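Local coordinates for putative HpcE protein (Mycolicibacterium smegmatis, PDB 6V77), which is of unknown function but belongs to the fumarylacetoacetate hydrolase family and holds a zinc ion in a beta-rich fold, at residues G17-V21 and A22-E26; F216-S219 and N220-Y224. One frame throughout, in Å; residues are numbered along the deposited sequence.

Contact 1: residues G17-V21 and A22-E26; sequences GVVDV and AKASE
D20 OD2 accepts the backbone N-H of K23 at 2.9 Å, a nearly straight bond (171° at the hydrogen) that meets OD2 almost along its C-O axis; D20 thus ends strand 17-20 and sits at the N-cap of the short helix that follows. With CG anti to the backbone N (chi1 -176°), the carboxylate is swung beside its own carbonyl carbon and over the first turn, where K23 CG passes 3.3 Å from D20 OD2 as the two side chains cross at about a right angle. The other oxygen is occupied too: OD1 forms a salt bridge with R9 of strand 9-14 and takes a hydrogen from a water. That water lies 3.0 Å from K23 NZ, which donates to it, linking lysine and aspartate indirectly. R9 and the K23 amide would be expected to favour the charged form of D20. The backbone O of D20 receives A24 N at 3.0 Å. One residue on, V21 O is gripped twice by S25: the N-H arrives at 2.9 Å, the OG at 2.8 Å, from opposite faces of the carbonyl plane. Chi1 of 69° folds S25 OG back over the turn, above that plane rather than on a lone pair; the same OG also bonds F29 N. Apolar packing is slight, V19 CG1 meeting A24 CB at 3.6 Å, with W46 of helix 40-49 also against A24. E26, with positive phi, ends the helix: this is a one-turn helix with an aspartate N-cap and a Schellman motif at its C-terminus.

Contact 2: residues F216-S219 and N220-Y224; sequences FPVS and NLIAY
P217 O accepts the backbone N-H of L221 at 2.9 Å, nearly straight at the hydrogen (167°), and so opens the helical bonding of helix 218-226. The next two carbonyls follow suit, V218 O taking I222 N and S219 O taking A223 N, each at 3.0 Å. The L221 side chain folds back along the turn towards F216 and P217: its CG lies 3.5 Å from P217 O, and its CD2 touches F216 CB at 3.8 Å. This is the N-terminus of an alpha-helix with proline at the N-cap position. Proline has no side-chain acceptor for the first-turn amides. N220 reaches back towards F216: chi1 of -179° carries the amide that way, and the rotation about the next bond leaves N220 OD1 3.5 Å from both F216 CB and F216 CD1. The amide and the phenyl ring are turned 22° apart, and OD1 approaches the ring obliquely. At the other end of that amide, ND2 donates to E137 OE1, a bond that fixes which way the group is flipped. F216 is tied down through its backbone N, which bonds N78 OD1, while its ring rests on P94. On another side of the helix V218 and I222 lie side by side and point the same way, CG1 of V218 to CD1 of I222 at 3.8 Å. They form a ridge turned to strand 118-128, V218 packing on L124 and V126 and I222 on M128. Further along, Y224 packs on L158 of the second subunit.

Overall arrangement
The two contacts share no element: their centres lie 33 Å apart and their nearest atoms about 23 Å. Both are partly buried helix starts, but contact 1 lies farther from the chain's centre, about 24 Å against 15 Å between centres. It joins an N-terminal strand to a one-turn helix, whereas contact 2 begins a longer helix set against strand 118-128, the strand bearing zinc ligands E121 and E123. The N-cap residues differ in chemistry: an aspartate with charged and water partners in residues 17-26, a proline in 216-224. Only contact 2 reaches the second subunit.

Contact 1: residues G17-V21 and A22-E26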
ATOM      1  N   GLY B  17      18.129 -26.042  12.560  1.00 44.23           N
ATOM      2  CA  GLY B  17      18.686 -24.708  12.671  1.00 36.08           C
ATOM      3  C   GLY B  17      18.484 -23.865  11.423  1.00 33.51           C
ATOM      4  O   GLY B  17      17.586 -24.147  10.619  1.00 37.06           O
ATOM      5  N   VAL B  18      19.307 -22.833  11.234  1.00 28.52           N
ATOM      6  CA  VAL B  18      19.152 -21.934  10.088  1.00 26.41           C
ATOM      7  C   VAL B  18      20.504 -21.574   9.489  1.00 32.06           C
ATOM      8  O   VAL B  18      21.555 -21.736  10.110  1.00 31.71           O
ATOM      9  CB  VAL B  18      18.401 -20.623  10.431  1.00 34.89           C
ATOM     10  CG1 VAL B  18      16.933 -20.898  10.728  1.00 37.17           C
ATOM     11  CG2 VAL B  18      19.079 -19.889  11.589  1.00 31.94           C
ATOM     12  N   VAL B  19      20.450 -21.052   8.265  1.00 28.29           N
ATOM     13  CA  VAL B  19      21.627 -20.628   7.516  1.00 27.90           C
ATOM     14  C   VAL B  19      21.363 -19.244   6.938  1.00 28.69           C
ATOM     15  O   VAL B  19      20.342 -19.027   6.279  1.00 26.72           O
ATOM     16  CB  VAL B  19      21.966 -21.622   6.391  1.00 25.26           C
ATOM     17  CG1 VAL B  19      22.942 -20.995   5.413  1.00 32.79           C
ATOM     18  CG2 VAL B  19      22.530 -22.920   7.001  1.00 29.27           C
ATOM     19  N   ASP B  20      22.291 -18.314   7.168  1.00 25.57           N
ATOM     20  CA  ASP B  20      22.173 -16.961   6.646  1.00 26.28           C
ATOM     21  C   ASP B  20      22.372 -16.999   5.136  1.00 29.38           C
ATOM     22  O   ASP B  20      23.421 -17.439   4.664  1.00 26.08           O
ATOM     23  CB  ASP B  20      23.218 -16.064   7.305  1.00 27.58           C
ATOM     24  CG  ASP B  20      23.097 -14.604   6.880  1.00 28.47           C
ATOM     25  OD1 ASP B  20      22.512 -13.806   7.628  1.00 35.95           O
ATOM     26  OD2 ASP B  20      23.588 -14.248   5.792  1.00 30.72           O
ATOM     27  N   VAL B  21      21.375 -16.536   4.375  1.00 25.37           N
ATOM     28  CA  VAL B  21      21.416 -16.719   2.923  1.00 26.88           C
ATOM     29  C   VAL B  21      22.533 -15.889   2.298  1.00 29.56           C
ATOM     30  O   VAL B  21      23.251 -16.364   1.406  1.00 27.32           O
ATOM     31  CB  VAL B  21      20.051 -16.386   2.295  1.00 23.69           C
ATOM     32  CG1 VAL B  21      20.174 -16.279   0.757  1.00 25.62           C
ATOM     33  CG2 VAL B  21      19.029 -17.445   2.692  1.00 24.55           C
ATOM     34  N   ALA B  22      22.687 -14.638   2.733  1.00 26.57           N
ATOM     35  CA  ALA B  22      23.663 -13.764   2.089  1.00 27.74           C
ATOM     36  C   ALA B  22      25.080 -14.277   2.303  1.00 33.59           C
ATOM     37  O   ALA B  22      25.886 -14.294   1.367  1.00 32.13           O
ATOM     38  CB  ALA B  22      23.521 -12.333   2.604  1.00 28.15           C
ATOM     39  N   LYS B  23      25.402 -14.712   3.532  1.00 31.55           N
ATOM     40  CA  LYS B  23      26.720 -15.290   3.778  1.00 31.40           C
ATOM     41  C   LYS B  23      26.906 -16.585   2.996  1.00 30.64           C
ATOM     42  O   LYS B  23      27.963 -16.812   2.397  1.00 33.05           O
ATOM     43  CB  LYS B  23      26.928 -15.540   5.274  1.00 33.50           C
ATOM     44  CG  LYS B  23      26.904 -14.288   6.129  1.00 38.71           C
ATOM     45  CD  LYS B  23      27.251 -14.596   7.583  1.00 42.73           C
ATOM     46  CE  LYS B  23      27.059 -13.372   8.461  1.00 52.47           C
ATOM     47  NZ  LYS B  23      27.086 -13.724   9.915  1.00 57.37           N
ATOM     48  N   ALA B  24      25.885 -17.446   2.991  1.00 28.32           N
ATOM     49  CA  ALA B  24      26.025 -18.750   2.356  1.00 28.97           C
ATOM     50  C   ALA B  24      26.226 -18.610   0.856  1.00 33.22           C
ATOM     51  O   ALA B  24      26.998 -19.365   0.254  1.00 29.80           O
ATOM     52  CB  ALA B  24      24.792 -19.607   2.646  1.00 24.97           C
ATOM     53  N   SER B  25      25.532 -17.656   0.242  1.00 28.11           N
ATOM     54  CA  SER B  25      25.551 -17.454  -1.199  1.00 30.56           C
ATOM     55  C   SER B  25      26.618 -16.478  -1.638  1.00 31.47           C
ATOM     56  O   SER B  25      26.603 -16.070  -2.799  1.00 32.09           O
ATOM     57  CB  SER B  25      24.189 -16.953  -1.691  1.00 26.69           C
ATOM     58  OG  SER B  25      23.935 -15.632  -1.232  1.00 27.16           O
ATOM     59  N   GLU B  26      27.519 -16.077  -0.738  1.00 30.57           N
ATOM     60  CA  GLU B  26      28.557 -15.090  -1.037  1.00 37.04           C
ATOM     61  C   GLU B  26      27.958 -13.803  -1.596  1.00 36.94           C
ATOM     62  O   GLU B  26      28.447 -13.234  -2.580  1.00 39.12           O
ATOM     63  CB  GLU B  26      29.605 -15.672  -1.988  1.00 47.24           C
ATOM     64  CG  GLU B  26      30.451 -16.764  -1.354  1.00 56.52           C
ATOM     65  CD  GLU B  26      31.445 -17.373  -2.324  1.00 74.44           C
ATOM     66  OE1 GLU B  26      31.150 -17.413  -3.538  1.00 80.67           O
ATOM     67  OE2 GLU B  26      32.524 -17.808  -1.870  1.00 80.90           O
TER
HETATM   68  O   HOH W   1      24.179 -14.303  10.366  1.00 47.50           O

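Contact 2: residues F216-S219 and N220-Y224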
ATOM      1  N   PHE B 216     -13.301 -17.347  -2.280  1.00 24.84           N
ATOM      2  CA  PHE B 216     -12.419 -17.128  -3.419  1.00 23.84           C
ATOM      3  C   PHE B 216     -11.072 -17.734  -3.063  1.00 25.55           C
ATOM      4  O   PHE B 216     -10.344 -17.177  -2.228  1.00 24.39           O
ATOM      5  CB  PHE B 216     -12.300 -15.632  -3.714  1.00 24.19           C
ATOM      6  CG  PHE B 216     -13.639 -14.952  -3.848  1.00 24.91           C
ATOM      7  CD1 PHE B 216     -14.427 -15.159  -4.979  1.00 26.50           C
ATOM      8  CD2 PHE B 216     -14.123 -14.135  -2.836  1.00 27.56           C
ATOM      9  CE1 PHE B 216     -15.670 -14.556  -5.095  1.00 31.73           C
ATOM     10  CE2 PHE B 216     -15.366 -13.536  -2.950  1.00 29.16           C
ATOM     11  CZ  PHE B 216     -16.137 -13.751  -4.077  1.00 33.41           C
ATOM     12  N   PRO B 217     -10.728 -18.902  -3.599  1.00 23.71           N
ATOM     13  CA  PRO B 217      -9.462 -19.544  -3.233  1.00 24.19           C
ATOM     14  C   PRO B 217      -8.272 -18.709  -3.662  1.00 23.67           C
ATOM     15  O   PRO B 217      -8.395 -17.741  -4.411  1.00 23.02           O
ATOM     16  CB  PRO B 217      -9.506 -20.873  -3.990  1.00 24.36           C
ATOM     17  CG  PRO B 217     -10.959 -21.160  -4.136  1.00 34.73           C
ATOM     18  CD  PRO B 217     -11.598 -19.806  -4.368  1.00 28.60           C
ATOM     19  N   VAL B 218      -7.095 -19.121  -3.177  1.00 21.45           N
ATOM     20  CA  VAL B 218      -5.862 -18.382  -3.446  1.00 20.98           C
ATOM     21  C   VAL B 218      -5.695 -18.124  -4.940  1.00 20.71           C
ATOM     22  O   VAL B 218      -5.402 -16.998  -5.361  1.00 19.81           O
ATOM     23  CB  VAL B 218      -4.648 -19.138  -2.869  1.00 20.54           C
ATOM     24  CG1 VAL B 218      -3.346 -18.530  -3.386  1.00 20.71           C
ATOM     25  CG2 VAL B 218      -4.678 -19.090  -1.327  1.00 20.01           C
ATOM     26  N   SER B 219      -5.916 -19.152  -5.767  1.00 21.26           N
ATOM     27  CA  SER B 219      -5.700 -18.979  -7.204  1.00 21.87           C
ATOM     28  C   SER B 219      -6.656 -17.949  -7.776  1.00 21.33           C
ATOM     29  O   SER B 219      -6.293 -17.172  -8.664  1.00 21.03           O
ATOM     30  CB  SER B 219      -5.878 -20.311  -7.939  1.00 22.89           C
ATOM     31  OG  SER B 219      -4.860 -21.220  -7.583  1.00 27.47           O
ATOM     32  N   ASN B 220      -7.897 -17.960  -7.303  1.00 21.50           N
ATOM     33  CA  ASN B 220      -8.878 -17.005  -7.798  1.00 23.93           C
ATOM     34  C   ASN B 220      -8.518 -15.590  -7.371  1.00 24.31           C
ATOM     35  O   ASN B 220      -8.657 -14.646  -8.155  1.00 22.40           O
ATOM     36  CB  ASN B 220     -10.268 -17.390  -7.293  1.00 25.75           C
ATOM     37  CG  ASN B 220     -11.341 -16.445  -7.781  1.00 34.40           C
ATOM     38  OD1 ASN B 220     -11.639 -15.447  -7.135  1.00 31.13           O
ATOM     39  ND2 ASN B 220     -11.912 -16.742  -8.943  1.00 46.77           N
ATOM     40  N   LEU B 221      -8.067 -15.422  -6.125  1.00 20.96           N
ATOM     41  CA  LEU B 221      -7.616 -14.112  -5.664  1.00 21.83           C
ATOM     42  C   LEU B 221      -6.503 -13.559  -6.551  1.00 21.32           C
ATOM     43  O   LEU B 221      -6.533 -12.393  -6.950  1.00 21.47           O
ATOM     44  CB  LEU B 221      -7.128 -14.208  -4.222  1.00 20.04           C
ATOM     45  CG  LEU B 221      -8.185 -14.497  -3.152  1.00 22.09           C
ATOM     46  CD1 LEU B 221      -7.484 -14.677  -1.802  1.00 22.31           C
ATOM     47  CD2 LEU B 221      -9.248 -13.372  -3.088  1.00 22.61           C
ATOM     48  N   ILE B 222      -5.491 -14.378  -6.834  1.00 19.66           N
ATOM     49  CA  ILE B 222      -4.358 -13.915  -7.639  1.00 19.41           C
ATOM     50  C   ILE B 222      -4.826 -13.515  -9.030  1.00 20.17           C
ATOM     51  O   ILE B 222      -4.486 -12.434  -9.532  1.00 20.26           O
ATOM     52  CB  ILE B 222      -3.270 -14.999  -7.681  1.00 19.26           C
ATOM     53  CG1 ILE B 222      -2.584 -15.084  -6.302  1.00 20.78           C
ATOM     54  CG2 ILE B 222      -2.293 -14.750  -8.830  1.00 21.62           C
ATOM     55  CD1 ILE B 222      -1.771 -16.379  -6.114  1.00 20.20           C
ATOM     56  N   ALA B 223      -5.626 -14.373  -9.670  1.00 21.79           N
ATOM     57  CA  ALA B 223      -6.171 -14.057 -10.989  1.00 21.62           C
ATOM     58  C   ALA B 223      -6.977 -12.765 -10.956  1.00 23.44           C
ATOM     59  O   ALA B 223      -6.777 -11.865 -11.788  1.00 21.91           O
ATOM     60  CB  ALA B 223      -7.037 -15.219 -11.485  1.00 22.38           C
ATOM     61  N   TYR B 224      -7.892 -12.656  -9.993  1.00 22.41           N
ATOM     62  CA  TYR B 224      -8.770 -11.492  -9.894  1.00 21.06           C
ATOM     63  C   TYR B 224      -7.977 -10.209  -9.693  1.00 21.41           C
ATOM     64  O   TYR B 224      -8.153  -9.238 -10.440  1.00 21.03           O
ATOM     65  CB  TYR B 224      -9.768 -11.707  -8.748  1.00 21.32           C
ATOM     66  CG  TYR B 224     -10.725 -10.551  -8.575  1.00 21.79           C
ATOM     67  CD1 TYR B 224     -11.809 -10.401  -9.425  1.00 24.78           C
ATOM     68  CD2 TYR B 224     -10.536  -9.609  -7.570  1.00 21.68           C
ATOM     69  CE1 TYR B 224     -12.683  -9.329  -9.284  1.00 26.31           C
ATOM     70  CE2 TYR B 224     -11.415  -8.529  -7.410  1.00 22.62           C
ATOM     71  CZ  TYR B 224     -12.479  -8.402  -8.284  1.00 27.87           C
ATOM     72  OH  TYR B 224     -13.366  -7.363  -8.164  1.00 28.06           O
TER